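Local coordinates for protein glycerophosphoryl diester phosphodiesterase (Parabacteroides distasonis, PDB 3MZ2) that probably hydrolyses glycerophosphodiesters, releasing an alcohol and glycerol 3-phosphate, at residues Gly36-Arg41 against Leu84-Asn89; Ser49-Glu54 against Thr115-Pro120; Asp67-Leu70 against Ile76-Phe79. All blocks are in the same frame, centred on the assembly; numbering follows the deposited sequence. Where two conformers were deposited one is given.

Contact 1 (Gly36-Arg41 against Leu84-Asn89). With SO4 (sulfate ion), chain C; SO4 (sulfate ion), chain G.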
loop_
_atom_site.group_PDB
_atom_site.type_symbol
_atom_site.label_atom_id
_atom_site.label_comp_id
_atom_site.label_asym_id
_atom_site.label_seq_id
_atom_site.Cartn_x
_atom_site.Cartn_y
_atom_site.Cartn_z
ATOM N N GLY A 36 13.883 -8.730 12.240
ATOM C CA GLY A 36 14.657 -7.911 11.338
ATOM C C GLY A 36 13.747 -7.232 10.364
ATOM O O GLY A 36 13.169 -7.886 9.483
ATOM N N HIS A 37 13.597 -5.923 10.502
ATOM C CA HIS A 37 12.870 -5.096 9.537
ATOM C C HIS A 37 13.527 -5.103 8.165
ATOM O O HIS A 37 14.723 -4.763 7.999
ATOM C CB HIS A 37 12.809 -3.659 10.050
ATOM C CG HIS A 37 11.960 -2.734 9.228
ATOM N ND1 HIS A 37 12.488 -1.698 8.489
ATOM C CD2 HIS A 37 10.615 -2.660 9.069
ATOM C CE1 HIS A 37 11.512 -1.021 7.910
ATOM N NE2 HIS A 37 10.363 -1.574 8.259
ATOM N N ARG A 38 12.717 -5.480 7.169
ATOM C CA ARG A 38 13.150 -5.616 5.772
ATOM C C ARG A 38 14.365 -6.504 5.736
ATOM O O ARG A 38 15.238 -6.295 4.914
ATOM C CB ARG A 38 13.455 -4.260 5.105
ATOM C CG ARG A 38 12.345 -3.233 5.073
ATOM C CD ARG A 38 12.793 -1.959 4.352
ATOM N NE ARG A 38 11.951 -0.778 4.568
ATOM C CZ ARG A 38 12.364 0.483 4.436
ATOM N NH1 ARG A 38 13.600 0.755 4.054
ATOM N NH2 ARG A 38 11.525 1.493 4.662
ATOM N N GLY A 39 14.450 -7.450 6.681
ATOM C CA GLY A 39 15.560 -8.318 6.886
ATOM C C GLY A 39 16.682 -7.929 7.822
ATOM O O GLY A 39 17.539 -8.727 8.104
ATOM N N GLY A 40 16.663 -6.703 8.357
ATOM C CA GLY A 40 17.844 -6.111 9.003
ATOM C C GLY A 40 18.815 -5.593 7.941
ATOM O O GLY A 40 18.744 -5.996 6.771
ATOM N N ARG A 41 19.709 -4.697 8.331
ATOM C CA ARG A 41 20.725 -4.190 7.444
ATOM C C ARG A 41 21.898 -3.628 8.224
ATOM O O ARG A 41 21.807 -3.355 9.432
ATOM C CB ARG A 41 20.172 -3.107 6.557
ATOM C CG ARG A 41 19.774 -1.841 7.328
ATOM C CD ARG A 41 18.878 -0.907 6.511
ATOM N NE ARG A 41 18.677 0.349 7.213
ATOM C CZ ARG A 41 17.811 1.315 6.869
ATOM N NH1 ARG A 41 16.975 1.166 5.845
ATOM N NH2 ARG A 41 17.748 2.421 7.601
ATOM N N LEU A 84 14.744 1.028 -8.151
ATOM C CA LEU A 84 15.965 0.261 -7.822
ATOM C C LEU A 84 17.131 1.023 -7.189
ATOM O O LEU A 84 17.948 0.382 -6.574
ATOM C CB LEU A 84 16.465 -0.467 -9.079
ATOM C CG LEU A 84 15.563 -1.577 -9.611
ATOM C CD1 LEU A 84 15.881 -1.930 -11.103
ATOM C CD2 LEU A 84 15.719 -2.764 -8.683
ATOM N N GLU A 85 17.189 2.367 -7.291
ATOM C CA GLU A 85 18.396 3.146 -6.933
ATOM C C GLU A 85 18.883 3.105 -5.490
ATOM O O GLU A 85 20.087 3.059 -5.279
ATOM C CB GLU A 85 18.283 4.631 -7.331
ATOM C CG GLU A 85 18.274 4.878 -8.824
ATOM C CD GLU A 85 16.888 4.783 -9.451
ATOM O OE1 GLU A 85 15.913 4.466 -8.729
ATOM O OE2 GLU A 85 16.773 5.021 -10.679
ATOM N N ARG A 86 17.995 3.132 -4.487
ATOM C CA ARG A 86 18.458 3.179 -3.094
ATOM C C ARG A 86 19.241 1.936 -2.636
ATOM O O ARG A 86 20.290 2.060 -2.012
ATOM C CB ARG A 86 17.282 3.468 -2.122
ATOM C CG ARG A 86 17.741 3.701 -0.660
ATOM C CD ARG A 86 16.553 3.979 0.275
ATOM N NE ARG A 86 15.634 2.848 0.295
ATOM C CZ ARG A 86 15.672 1.834 1.160
ATOM N NH1 ARG A 86 16.534 1.807 2.181
ATOM N NH2 ARG A 86 14.795 0.854 1.028
ATOM N N THR A 87 18.738 0.731 -2.919
ATOM C CA THR A 87 19.364 -0.462 -2.360
ATOM C C THR A 87 19.928 -1.380 -3.446
ATOM O O THR A 87 20.181 -2.563 -3.183
ATOM C CB THR A 87 18.386 -1.246 -1.476
ATOM O OG1 THR A 87 17.332 -1.745 -2.286
ATOM C CG2 THR A 87 17.810 -0.338 -0.376
ATOM N N SER A 88 20.147 -0.820 -4.639
ATOM C CA SER A 88 20.874 -1.524 -5.724
ATOM C C SER A 88 21.614 -0.547 -6.669
ATOM O O SER A 88 21.396 0.670 -6.644
ATOM C CB SER A 88 19.928 -2.392 -6.570
ATOM O OG SER A 88 19.218 -1.618 -7.532
ATOM N N ASN A 89 22.427 -1.116 -7.558
ATOM C CA ASN A 89 23.075 -0.323 -8.607
ATOM C C ASN A 89 22.253 -0.229 -9.899
ATOM O O ASN A 89 22.783 0.140 -10.945
ATOM C CB ASN A 89 24.470 -0.876 -8.906
ATOM C CG ASN A 89 24.442 -2.265 -9.521
ATOM O OD1 ASN A 89 23.397 -2.937 -9.561
ATOM N ND2 ASN A 89 25.606 -2.710 -10.015
HETATM S S SO4 C . 8.347 -0.251 5.871
HETATM O O1 SO4 C . 9.189 -1.307 5.306
HETATM O O2 SO4 C . 7.761 -0.763 7.111
HETATM O O3 SO4 C . 9.111 0.972 6.178
HETATM O O4 SO4 C . 7.369 0.141 4.825
HETATM S S SO4 G . 14.770 4.082 5.067
HETATM O O1 SO4 G . 16.155 4.487 4.793
HETATM O O2 SO4 G . 14.771 2.737 5.631
HETATM O O3 SO4 G . 14.173 5.024 6.014
HETATM O O4 SO4 G . 13.945 4.012 3.854
#

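Contact 2 (Ser49-Glu54 against Thr115-Pro120)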
loop_
_atom_site.group_PDB
_atom_site.type_symbol
_atom_site.label_atom_id
_atom_site.label_comp_id
_atom_site.label_asym_id
_atom_site.label_seq_id
_atom_site.Cartn_x
_atom_site.Cartn_y
_atom_site.Cartn_z
ATOM N N SER A 49 18.065 -9.289 1.708
ATOM C CA SER A 49 19.098 -10.125 1.122
ATOM C C SER A 49 19.292 -11.363 1.955
ATOM O O SER A 49 19.165 -11.331 3.176
ATOM C CB SER A 49 20.429 -9.374 0.985
ATOM O OG SER A 49 21.120 -9.247 2.232
HETATM N N MSE A 50 19.574 -12.468 1.281
HETATM C CA MSE A 50 19.784 -13.745 1.985
HETATM C C MSE A 50 20.959 -13.605 2.926
HETATM O O MSE A 50 20.970 -14.151 4.033
HETATM C CB MSE A 50 20.118 -14.836 0.996
HETATM C CG MSE A 50 19.116 -15.067 -0.073
HETATM SE SE MSE A 50 17.453 -15.719 0.745
HETATM C CE MSE A 50 18.200 -17.379 1.476
ATOM N N GLU A 51 21.967 -12.886 2.464
ATOM C CA GLU A 51 23.206 -12.724 3.232
ATOM C C GLU A 51 22.930 -12.006 4.553
ATOM O O GLU A 51 23.489 -12.346 5.600
ATOM C CB GLU A 51 24.237 -11.963 2.383
ATOM C CG GLU A 51 24.766 -12.779 1.206
ATOM C CD GLU A 51 23.902 -12.725 -0.069
ATOM O OE1 GLU A 51 22.849 -12.051 -0.087
ATOM O OE2 GLU A 51 24.290 -13.377 -1.068
ATOM N N THR A 52 22.091 -10.997 4.520
ATOM C CA THR A 52 21.768 -10.277 5.739
ATOM C C THR A 52 20.971 -11.107 6.733
ATOM O O THR A 52 21.214 -11.025 7.941
ATOM C CB THR A 52 21.041 -9.012 5.416
ATOM O OG1 THR A 52 21.785 -8.357 4.387
ATOM C CG2 THR A 52 20.951 -8.117 6.636
ATOM N N PHE A 53 20.060 -11.931 6.230
ATOM C CA PHE A 53 19.325 -12.830 7.108
ATOM C C PHE A 53 20.303 -13.743 7.841
ATOM O O PHE A 53 20.212 -13.928 9.070
ATOM C CB PHE A 53 18.298 -13.720 6.364
ATOM C CG PHE A 53 17.374 -13.006 5.408
ATOM C CD1 PHE A 53 16.959 -11.700 5.614
ATOM C CD2 PHE A 53 16.837 -13.723 4.323
ATOM C CE1 PHE A 53 16.070 -11.117 4.749
ATOM C CE2 PHE A 53 15.999 -13.112 3.412
ATOM C CZ PHE A 53 15.608 -11.817 3.610
ATOM N N GLU A 54 21.202 -14.362 7.073
ATOM C CA GLU A 54 22.188 -15.302 7.632
ATOM C C GLU A 54 23.118 -14.634 8.666
ATOM O O GLU A 54 23.395 -15.198 9.760
ATOM C CB GLU A 54 23.016 -15.905 6.487
ATOM C CG GLU A 54 22.204 -16.738 5.529
ATOM C CD GLU A 54 22.846 -16.952 4.145
ATOM O OE1 GLU A 54 24.060 -16.646 3.964
ATOM O OE2 GLU A 54 22.105 -17.431 3.239
ATOM N N THR A 115 27.475 -4.169 -2.979
ATOM C CA THR A 115 27.955 -5.487 -2.564
ATOM C C THR A 115 27.989 -6.367 -3.811
ATOM O O THR A 115 27.689 -5.899 -4.912
ATOM C CB THR A 115 27.038 -6.109 -1.520
ATOM O OG1 THR A 115 25.794 -6.468 -2.156
ATOM C CG2 THR A 115 26.799 -5.132 -0.339
ATOM N N ASN A 116 28.344 -7.635 -3.640
ATOM C CA ASN A 116 28.178 -8.613 -4.708
ATOM C C ASN A 116 26.977 -9.527 -4.464
ATOM O O ASN A 116 26.940 -10.645 -4.954
ATOM C CB ASN A 116 29.438 -9.463 -4.891
ATOM C CG ASN A 116 29.501 -10.122 -6.255
ATOM O OD1 ASN A 116 29.060 -9.552 -7.255
ATOM N ND2 ASN A 116 30.065 -11.318 -6.308
ATOM N N TYR A 117 26.013 -9.051 -3.679
ATOM C CA TYR A 117 24.807 -9.821 -3.404
ATOM C C TYR A 117 23.707 -9.405 -4.385
ATOM O O TYR A 117 23.666 -8.266 -4.850
ATOM C CB TYR A 117 24.359 -9.625 -1.947
ATOM C CG TYR A 117 25.475 -9.888 -0.934
ATOM C CD1 TYR A 117 26.467 -10.879 -1.189
ATOM C CD2 TYR A 117 25.584 -9.149 0.232
ATOM C CE1 TYR A 117 27.488 -11.121 -0.284
ATOM C CE2 TYR A 117 26.619 -9.397 1.155
ATOM C CZ TYR A 117 27.544 -10.371 0.889
ATOM O OH TYR A 117 28.569 -10.617 1.781
ATOM N N ARG A 118 22.835 -10.353 -4.686
ATOM C CA ARG A 118 21.765 -10.179 -5.665
ATOM C C ARG A 118 20.390 -10.168 -5.014
ATOM O O ARG A 118 20.224 -10.664 -3.913
ATOM C CB ARG A 118 21.783 -11.356 -6.636
ATOM C CG ARG A 118 23.079 -11.531 -7.427
ATOM C CD ARG A 118 22.988 -12.773 -8.338
ATOM N N ILE A 119 19.425 -9.578 -5.710
ATOM C CA ILE A 119 18.029 -9.616 -5.321
ATOM C C ILE A 119 17.579 -11.082 -5.276
ATOM O O ILE A 119 17.701 -11.778 -6.275
ATOM C CB ILE A 119 17.131 -8.807 -6.295
ATOM C CG1 ILE A 119 17.566 -7.345 -6.302
ATOM C CG2 ILE A 119 15.612 -8.954 -5.941
ATOM C CD1 ILE A 119 17.044 -6.579 -7.516
ATOM N N PRO A 120 17.061 -11.529 -4.119
ATOM C CA PRO A 120 16.628 -12.936 -3.986
ATOM C C PRO A 120 15.160 -13.119 -4.339
ATOM O O PRO A 120 14.380 -12.174 -4.261
ATOM C CB PRO A 120 16.783 -13.211 -2.502
ATOM C CG PRO A 120 16.478 -11.914 -1.856
ATOM C CD PRO A 120 17.025 -10.843 -2.805
HETATM O O HOH W 1 20.511 -12.129 -1.490
HETATM O O HOH W 2 23.407 -13.007 -3.489
#

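Contact 3 (Asp67-Leu70 against Ile76-Phe79)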
loop_
_atom_site.group_PDB
_atom_site.type_symbol
_atom_site.label_atom_id
_atom_site.label_comp_id
_atom_site.label_asym_id
_atom_site.label_seq_id
_atom_site.Cartn_x
_atom_site.Cartn_y
_atom_site.Cartn_z
ATOM N N ASP A 67 9.834 -7.933 1.987
ATOM C CA ASP A 67 9.057 -7.169 1.014
ATOM C C ASP A 67 8.931 -7.883 -0.348
ATOM O O ASP A 67 9.728 -7.634 -1.258
ATOM C CB ASP A 67 9.719 -5.781 0.795
ATOM C CG ASP A 67 9.816 -4.978 2.079
ATOM O OD1 ASP A 67 8.732 -4.648 2.608
ATOM O OD2 ASP A 67 10.937 -4.685 2.529
ATOM N N PRO A 68 7.923 -8.766 -0.503
ATOM C CA PRO A 68 7.698 -9.451 -1.777
ATOM C C PRO A 68 7.081 -8.521 -2.813
ATOM O O PRO A 68 6.172 -7.747 -2.509
ATOM C CB PRO A 68 6.732 -10.600 -1.434
ATOM C CG PRO A 68 6.411 -10.489 -0.010
ATOM C CD PRO A 68 6.961 -9.189 0.521
ATOM N N ARG A 69 7.629 -8.555 -4.019
ATOM C CA ARG A 69 7.083 -7.802 -5.126
ATOM C C ARG A 69 7.441 -8.483 -6.453
ATOM O O ARG A 69 8.257 -9.394 -6.523
ATOM C CB ARG A 69 7.559 -6.335 -5.136
ATOM C CG ARG A 69 9.015 -6.152 -5.367
ATOM C CD ARG A 69 9.401 -4.705 -5.727
ATOM N NE ARG A 69 8.959 -3.673 -4.759
ATOM C CZ ARG A 69 7.985 -2.804 -4.985
ATOM N NH1 ARG A 69 7.266 -2.858 -6.095
ATOM N NH2 ARG A 69 7.691 -1.916 -4.046
ATOM N N LEU A 70 6.814 -8.004 -7.496
ATOM C CA LEU A 70 6.792 -8.696 -8.778
ATOM C C LEU A 70 7.759 -8.151 -9.832
ATOM O O LEU A 70 7.917 -6.946 -10.008
ATOM C CB LEU A 70 5.369 -8.634 -9.349
ATOM C CG LEU A 70 4.265 -9.373 -8.636
ATOM C CD1 LEU A 70 2.878 -9.044 -9.254
ATOM C CD2 LEU A 70 4.568 -10.880 -8.648
ATOM N N ILE A 76 8.086 -13.467 -7.937
ATOM C CA ILE A 76 8.135 -12.727 -6.682
ATOM C C ILE A 76 9.577 -12.666 -6.139
ATOM O O ILE A 76 10.202 -13.706 -5.834
ATOM C CB ILE A 76 7.205 -13.328 -5.595
ATOM C CG1 ILE A 76 5.780 -13.473 -6.103
ATOM C CG2 ILE A 76 7.244 -12.466 -4.306
ATOM C CD1 ILE A 76 4.979 -14.381 -5.227
ATOM N N VAL A 77 10.080 -11.426 -6.019
ATOM C CA VAL A 77 11.394 -11.153 -5.441
ATOM C C VAL A 77 11.246 -10.314 -4.165
ATOM O O VAL A 77 10.176 -9.823 -3.883
ATOM C CB VAL A 77 12.317 -10.440 -6.467
ATOM C CG1 VAL A 77 12.568 -11.300 -7.685
ATOM C CG2 VAL A 77 11.736 -9.081 -6.912
ATOM N N LEU A 78 12.322 -10.195 -3.374
ATOM C CA LEU A 78 12.302 -9.391 -2.158
ATOM C C LEU A 78 13.015 -8.089 -2.476
ATOM O O LEU A 78 14.201 -8.124 -2.782
ATOM C CB LEU A 78 13.061 -10.092 -1.039
ATOM C CG LEU A 78 12.570 -11.501 -0.730
ATOM C CD1 LEU A 78 13.265 -12.086 0.486
ATOM C CD2 LEU A 78 11.084 -11.572 -0.570
ATOM N N PHE A 79 12.302 -6.976 -2.372
ATOM C CA PHE A 79 12.841 -5.672 -2.672
ATOM C C PHE A 79 11.809 -4.627 -2.216
ATOM O O PHE A 79 10.656 -4.668 -2.663
ATOM C CB PHE A 79 13.098 -5.521 -4.193
ATOM C CG PHE A 79 14.020 -4.397 -4.518
ATOM C CD1 PHE A 79 15.398 -4.592 -4.481
ATOM C CD2 PHE A 79 13.527 -3.138 -4.817
ATOM C CE1 PHE A 79 16.253 -3.564 -4.738
ATOM C CE2 PHE A 79 14.398 -2.105 -5.061
ATOM C CZ PHE A 79 15.753 -2.329 -5.038
#

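Contact 1 (Gly36-Arg41 against Leu84-Asn89)
The backbones that carry Arg41 and Arg86 stay far apart, the closest pair of CA atoms being Arg41 and Thr87 at 10.6 Å, and long arginine side chains close the gap between the loop after strand 33-36 and the loop after strand 76-78. Arg86 comes in nearly perpendicular to Arg38, with guanidinium planes 68° apart and Arg38 NH1 lying 3.3 Å from Arg86 NH2. Two donors face each other here; the carboxylate of Glu47, which forms salt bridges with both of them and with Arg41, and the nearby sulfate probably offset their charge. Sulfate G sits among the three arginines: Arg41 NH1 donates to its O2 at 2.7 Å, Arg38 NH1 reaches the same O2 weakly, and its O4 lies over one face of the Arg86 guanidinium, whose other face rests on Thr87 CG2. Asp81 adds a salt bridge to Arg86. A second sulfate, C, lies at the guanidinium edge of Arg38, where NE makes an almost straight bond to O1 (2.9 Å, 177°) and NH2 bonds O3. His37 NE2 donates to O2 of that sulfate at 3.0 Å; with CG anti to the backbone N (chi1 -174°), the ring also packs on Arg38 CG. Gathered cationic groups holding tetrahedral anions, probably from the crystallisation liquor, are consistent with a pocket for the phosphodiester of the substrate.

Contact 2 (Ser49-Glu54 against Thr115-Pro120)
Glu51 on Tyr117 and Met50 on Pro120 form a largely buried contact between the first turn of helix 50-59 and the loop leading to helix 122-129. Helix 50-59 links the parallel strands 33-36 and 63-70 in a beta-alpha-beta crossover of the TIM barrel, so the contact packs the loop on the N-terminal turn of a barrel helix. The Glu51 chain bends at chi2 (85°), which lays it flat over one face of the Tyr117 ring. Its CG sits 3.4 Å from the centroid of the Tyr117 ring and 9° off the ring normal, a CH-pi contact. Beyond it the carboxylate is stacked, its plane 11° from that of the ring, with CD above CG and CD1 of Tyr117. Beside this pair, CG of Met50, modelled as selenomethionine, meets Pro120 CB at 3.8 Å, the two side chains running alongside in opposed senses. Trp128 and Ala125 of helix 122-129 also touch Met50, so the apolar patch extends into the next helix.

Polar groups are joined through water. Water 1 accepts from the helix-start Met50 N at 2.9 Å and donates both to Glu51 OE1 and to Arg118 O. The carboxylate thus lies close to the positive end of the helix, which would probably stabilise its negative charge. Ser49, in the conformer described, occupies the N-cap position, its OG accepting from Thr52 N; OG is also bonded to Pro46 O. Within the loop, Thr115 OG1 accepts from Tyr117 N at 3.0 Å in an ST turn. Water 2 completes the bridge, donating to Glu51 OE2 at 2.6 Å while accepting from Arg118 N.

Contact 3 (Asp67-Leu70 against Ile76-Phe79)
Arg69 carries CG between its backbone N and carbonyl carbon (chi1 65°), and a bend at chi3 (55°) swings NE across to the Phe79 carbonyl. This bond belongs to a beta hairpin in which strand 76-78 runs antiparallel to the end of barrel strand 63-70, their short axes making an angle of 132°. Arg69 and Val77 form the hydrogen-bonded pair, with N to O distances of 2.8 Å from Arg69 N to Val77 O and the same from Val77 N to Arg69 O. Phe79 N extends the ladder to Asp67 O, at 2.9 Å. Arg69 NE then donates to Phe79 O at 2.9 Å; the oxygen lies near the guanidinium plane, although NE stands above the carbonyl plane. NH2 of Arg69 continues to Asp82 in a salt bridge and to His80 O. A leucine in its place would probably leave Asp82 without this ion-pair mate and the Phe79 carbonyl without this donor, freeing the turn after the strand to shift. Asp67 turns its carboxylate to Asn48 and Lys140. On the sheet face bearing Pro68, Leu70, Ile76 and Leu78, Leu70 CD2 meets Ile76 CG1 at 3.8 Å, and Pro68 CB presses tightly on Ile76 CG2 at 3.5 Å.

Overall arrangement
Contact 1 is a surface meeting of charged side chains around anions, whereas contacts 2 and 3 are largely buried. Chemistry differs with depth: contact 3 relies on backbone ladder bonds and apolar pairs, contact 2 on a ring face, an apolar patch and bridging waters. Contacts 2 and 3 share a boundary, since Pro120 O probably bonds to Leu78 N, so the loop of contact 2 runs beside the hairpin. Contact 1 touches both: Gly40 O and Gly39 pack on Thr52 and Phe53, and Thr87 and Leu84 on the Phe79 ring. Contact 3 is nested in the chain within the loops closed by contacts 1 and 2, whose segments alternate.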